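Local coordinates for protein serine acetyltransferase (Bacteroides vulgatus ATCC 8482, PDB 3F1X) that probably transfers an acetyl group to serine in amino-acid biosynthesis, as an acyltransferase of the left-handed beta-helix family, at residues I129-T132 with D133-A137; I177-F180 with I181-M184. All blocks are in the same frame, centred on the assembly; numbering follows the deposited sequence.

Contact 1 of 2, residues I129-T132 with D133-A137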
loop_
_atom_site.group_PDB
_atom_site.type_symbol
_atom_site.label_atom_id
_atom_site.label_comp_id
_atom_site.label_asym_id
_atom_site.label_seq_id
_atom_site.Cartn_x
_atom_site.Cartn_y
_atom_site.Cartn_z
ATOM N N ILE A 129 -27.352 -8.753 -20.915
ATOM C CA ILE A 129 -27.554 -10.122 -20.467
ATOM C C ILE A 129 -27.514 -10.220 -18.949
ATOM O O ILE A 129 -28.397 -10.809 -18.337
ATOM C CB ILE A 129 -26.494 -11.082 -21.054
ATOM C CG1 ILE A 129 -26.521 -11.018 -22.581
ATOM C CG2 ILE A 129 -26.787 -12.507 -20.592
ATOM C CD1 ILE A 129 -25.458 -11.860 -23.264
ATOM N N LEU A 130 -26.488 -9.630 -18.348
ATOM C CA LEU A 130 -26.354 -9.673 -16.906
ATOM C C LEU A 130 -27.573 -9.058 -16.245
ATOM O O LEU A 130 -27.974 -9.494 -15.180
ATOM C CB LEU A 130 -25.072 -8.961 -16.468
ATOM C CG LEU A 130 -23.818 -9.724 -16.911
ATOM C CD1 LEU A 130 -22.573 -8.896 -16.657
ATOM C CD2 LEU A 130 -23.757 -11.039 -16.165
ATOM N N ALA A 131 -28.167 -8.051 -16.883
ATOM C CA ALA A 131 -29.359 -7.416 -16.334
ATOM C C ALA A 131 -30.466 -8.459 -16.135
ATOM O O ALA A 131 -31.194 -8.416 -15.142
ATOM C CB ALA A 131 -29.846 -6.287 -17.262
ATOM N N THR A 132 -30.588 -9.404 -17.067
ATOM C CA THR A 132 -31.618 -10.432 -16.938
ATOM C C THR A 132 -31.269 -11.399 -15.815
ATOM O O THR A 132 -32.161 -11.943 -15.153
ATOM C CB THR A 132 -31.819 -11.223 -18.258
ATOM O OG1 THR A 132 -30.680 -12.053 -18.514
ATOM C CG2 THR A 132 -32.028 -10.253 -19.417
ATOM N N ASP A 133 -29.973 -11.618 -15.598
ATOM C CA ASP A 133 -29.530 -12.517 -14.525
ATOM C C ASP A 133 -29.867 -11.891 -13.171
ATOM O O ASP A 133 -30.296 -12.586 -12.251
ATOM C CB ASP A 133 -28.020 -12.769 -14.592
ATOM C CG ASP A 133 -27.585 -13.387 -15.902
ATOM O OD1 ASP A 133 -28.327 -14.230 -16.450
ATOM O OD2 ASP A 133 -26.487 -13.042 -16.381
ATOM N N VAL A 134 -29.661 -10.583 -13.049
ATOM C CA VAL A 134 -29.975 -9.892 -11.803
ATOM C C VAL A 134 -31.481 -9.942 -11.546
ATOM O O VAL A 134 -31.918 -10.129 -10.408
ATOM C CB VAL A 134 -29.539 -8.416 -11.840
ATOM C CG1 VAL A 134 -30.060 -7.700 -10.609
ATOM C CG2 VAL A 134 -28.019 -8.317 -11.894
ATOM N N GLU A 135 -32.273 -9.771 -12.604
ATOM C CA GLU A 135 -33.727 -9.812 -12.477
ATOM C C GLU A 135 -34.190 -11.186 -12.014
ATOM O O GLU A 135 -35.068 -11.294 -11.160
ATOM C CB GLU A 135 -34.385 -9.486 -13.816
ATOM C CG GLU A 135 -34.292 -8.030 -14.216
ATOM C CD GLU A 135 -34.641 -7.815 -15.676
ATOM O OE1 GLU A 135 -35.710 -8.297 -16.109
ATOM O OE2 GLU A 135 -33.843 -7.165 -16.388
ATOM N N ALA A 136 -33.597 -12.233 -12.581
ATOM C CA ALA A 136 -33.953 -13.594 -12.216
ATOM C C ALA A 136 -33.573 -13.862 -10.764
ATOM O O ALA A 136 -34.285 -14.573 -10.048
ATOM C CB ALA A 136 -33.250 -14.585 -13.136
ATOM N N ALA A 137 -32.456 -13.288 -10.326
ATOM C CA ALA A 137 -31.996 -13.477 -8.951
ATOM C C ALA A 137 -32.938 -12.793 -7.963
ATOM O O ALA A 137 -33.164 -13.291 -6.862
ATOM C CB ALA A 137 -30.575 -12.932 -8.790
#
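The carbonyl oxygen of Ile129 is gripped by two donors from the next turn of its helix, besides a weak bond from Thr132 N. Thr132 OG1 gives it a hydrogen bond of 2.6 Å, and Asp133 N reaches the same Ile129 O at 3.3 Å, both lying in the carbonyl plane. The threonine hydroxyl can do this because its first torsion (chi1 70°) sets OG1 between the backbone N and the carbonyl carbon, turned back over the preceding turn. Thr132 OG1 also accepts a hydrogen bond from the backbone N of His202. CG of Asp133 lies beside its own backbone N (chi1 -59°), which folds the carboxylate back along the helix until OD2 stands 3.4 Å from Leu130 CD2. The two side chains cross at a slant, the leucine methyl lying against the acid oxygen. The charge is met from outside the turn: Arg164 of helix 155-171 makes a salt bridge to OD2, and Phe203 N bonds OD1, so both oxygens of this buried group are satisfied, an environment that would favour the ionised form. On another flank, Val134 N bonds Leu130 O at 2.9 Å, nearly along the C=O axis, while Val134 CG2 rests 3.5 Å from that same oxygen and the side chain packs on helix 147-153. Ala131 O accepts from Glu135 N at 3.1 Å, and Thr132 O from Ala136 N at 3.0 Å. The whole is a regular run of i to i+4 alpha-helical hydrogen bonds, with a threonine hydroxyl bonded back to the carbonyl three residues earlier, as helical threonines commonly do, in the helical domain of a serine acetyltransferase.

Contact 2 of 2, residues I177-F180 with I181-M184; sequences IPRF and ITEM
Helix 177-189 opens here with its first two turns, laced by i to i+4 bonds and braced on one flank by an i to i+4 salt bridge. Arg179 and Glu183 run alongside each other off the same flank, and the guanidinium grips one carboxylate oxygen side-on: NE of Arg179 reaches OE1 of Glu183 at 3.0 Å, and NH2 of Arg179 meets the same OE1 at 3.3 Å. The oxygen stays near the guanidinium plane, offering NE its anti lone pair, while the two flat groups are turned 37° apart. A bend at the second torsion of each chain (57° in Arg179, -64° in Glu183) helps bring the groups together. With an alanine at Arg179, the buried Glu183 carboxylate is likely to lose its charged mate and be set freer to turn. Backbone bonds tie Ile181 N to Ile177 O at 3.0 Å and Glu183 N to Arg179 O at 2.9 Å. On the apolar flank, Ile177 CG2 meets Ile181 CD1 at 4.0 Å. Around the turn, helix 155-171 covers Pro178 and Ile181, helix 39-53 packs on Ile177, Phe180 and Met184, and Tyr154 and Pro155 of the second subunit lie against Arg179 and Glu183.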
loop_
_atom_site.group_PDB
_atom_site.type_symbol
_atom_site.label_atom_id
_atom_site.label_comp_id
_atom_site.label_asym_id
_atom_site.label_seq_id
_atom_site.Cartn_x
_atom_site.Cartn_y
_atom_site.Cartn_z
ATOM N N ILE A 177 -6.352 -16.772 -20.495
ATOM C CA ILE A 177 -7.026 -15.745 -19.723
ATOM C C ILE A 177 -8.459 -16.076 -19.280
ATOM O O ILE A 177 -8.831 -15.773 -18.148
ATOM C CB ILE A 177 -7.023 -14.405 -20.482
ATOM C CG1 ILE A 177 -5.577 -13.962 -20.732
ATOM C CG2 ILE A 177 -7.736 -13.340 -19.686
ATOM C CD1 ILE A 177 -4.724 -13.903 -19.469
ATOM N N PRO A 178 -9.279 -16.696 -20.149
ATOM C CA PRO A 178 -10.655 -17.015 -19.725
ATOM C C PRO A 178 -10.739 -17.930 -18.497
ATOM O O PRO A 178 -11.515 -17.675 -17.579
ATOM C CB PRO A 178 -11.261 -17.671 -20.968
ATOM C CG PRO A 178 -10.500 -17.011 -22.104
ATOM C CD PRO A 178 -9.076 -17.026 -21.571
ATOM N N ARG A 179 -9.938 -18.988 -18.489
ATOM C CA ARG A 179 -9.926 -19.935 -17.379
ATOM C C ARG A 179 -9.413 -19.243 -16.116
ATOM O O ARG A 179 -9.881 -19.500 -15.007
ATOM C CB ARG A 179 -9.043 -21.136 -17.730
ATOM C CG ARG A 179 -9.104 -22.287 -16.737
ATOM C CD ARG A 179 -10.526 -22.803 -16.550
ATOM N NE ARG A 179 -10.584 -23.884 -15.561
ATOM C CZ ARG A 179 -10.235 -25.147 -15.796
ATOM N NH1 ARG A 179 -9.802 -25.513 -16.996
ATOM N NH2 ARG A 179 -10.314 -26.047 -14.824
ATOM N N PHE A 180 -8.443 -18.358 -16.302
ATOM C CA PHE A 180 -7.875 -17.591 -15.206
ATOM C C PHE A 180 -8.993 -16.819 -14.537
ATOM O O PHE A 180 -9.128 -16.821 -13.313
ATOM C CB PHE A 180 -6.863 -16.598 -15.751
ATOM C CG PHE A 180 -5.486 -16.805 -15.241
ATOM C CD1 PHE A 180 -5.102 -16.280 -14.010
ATOM C CD2 PHE A 180 -4.559 -17.523 -15.993
ATOM C CE1 PHE A 180 -3.812 -16.463 -13.531
ATOM C CE2 PHE A 180 -3.261 -17.713 -15.522
ATOM C CZ PHE A 180 -2.885 -17.182 -14.285
ATOM N N ILE A 181 -9.795 -16.152 -15.355
ATOM C CA ILE A 181 -10.898 -15.360 -14.850
ATOM C C ILE A 181 -11.976 -16.174 -14.134
ATOM O O ILE A 181 -12.468 -15.740 -13.087
ATOM C CB ILE A 181 -11.506 -14.504 -15.993
ATOM C CG1 ILE A 181 -10.484 -13.421 -16.386
ATOM C CG2 ILE A 181 -12.859 -13.913 -15.569
ATOM C CD1 ILE A 181 -10.927 -12.467 -17.482
ATOM N N THR A 182 -12.351 -17.343 -14.661
ATOM C CA THR A 182 -13.378 -18.125 -13.973
ATOM C C THR A 182 -12.858 -18.743 -12.683
ATOM O O THR A 182 -13.596 -18.838 -11.702
ATOM C CB THR A 182 -13.996 -19.249 -14.866
ATOM O OG1 THR A 182 -12.967 -20.109 -15.377
ATOM C CG2 THR A 182 -14.794 -18.633 -16.014
ATOM N N GLU A 183 -11.596 -19.162 -12.670
ATOM C CA GLU A 183 -11.033 -19.739 -11.453
ATOM C C GLU A 183 -10.952 -18.661 -10.381
ATOM O O GLU A 183 -10.977 -18.958 -9.186
ATOM C CB GLU A 183 -9.648 -20.334 -11.719
ATOM C CG GLU A 183 -9.698 -21.598 -12.565
ATOM C CD GLU A 183 -10.427 -22.737 -11.869
ATOM O OE1 GLU A 183 -10.722 -23.752 -12.533
ATOM O OE2 GLU A 183 -10.698 -22.627 -10.656
HETATM N N MSE A 184 -10.854 -17.408 -10.818
HETATM C CA MSE A 184 -10.800 -16.282 -9.893
HETATM C C MSE A 184 -12.134 -16.196 -9.152
HETATM O O MSE A 184 -12.173 -15.986 -7.935
HETATM C CB MSE A 184 -10.542 -14.985 -10.662
HETATM C CG MSE A 184 -9.336 -14.205 -10.180
HETATM SE SE MSE A 184 -9.078 -12.592 -11.220
HETATM C CE MSE A 184 -10.520 -11.538 -10.466
#

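Contact 1, in helix 123-139, precedes contact 2, at the start of helix 177-189, along the chain; their centres are about 21 Å apart and their nearest atoms about 11 Å, so they do not touch. Helix 155-171 lies between them in sequence and packs against both, joining them as parts of one helical domain. That domain leads directly into the parallel strands that begin at 192-193 and stack in the left-handed beta-helix expected of this family. Both contacts meet loops of that coil, contact 1 at residues 201-203 and contact 2 at 194-195, and contact 2 alone of the two also touches a second subunit. The same helical domain thus packs on the coil and takes part in a subunit interface.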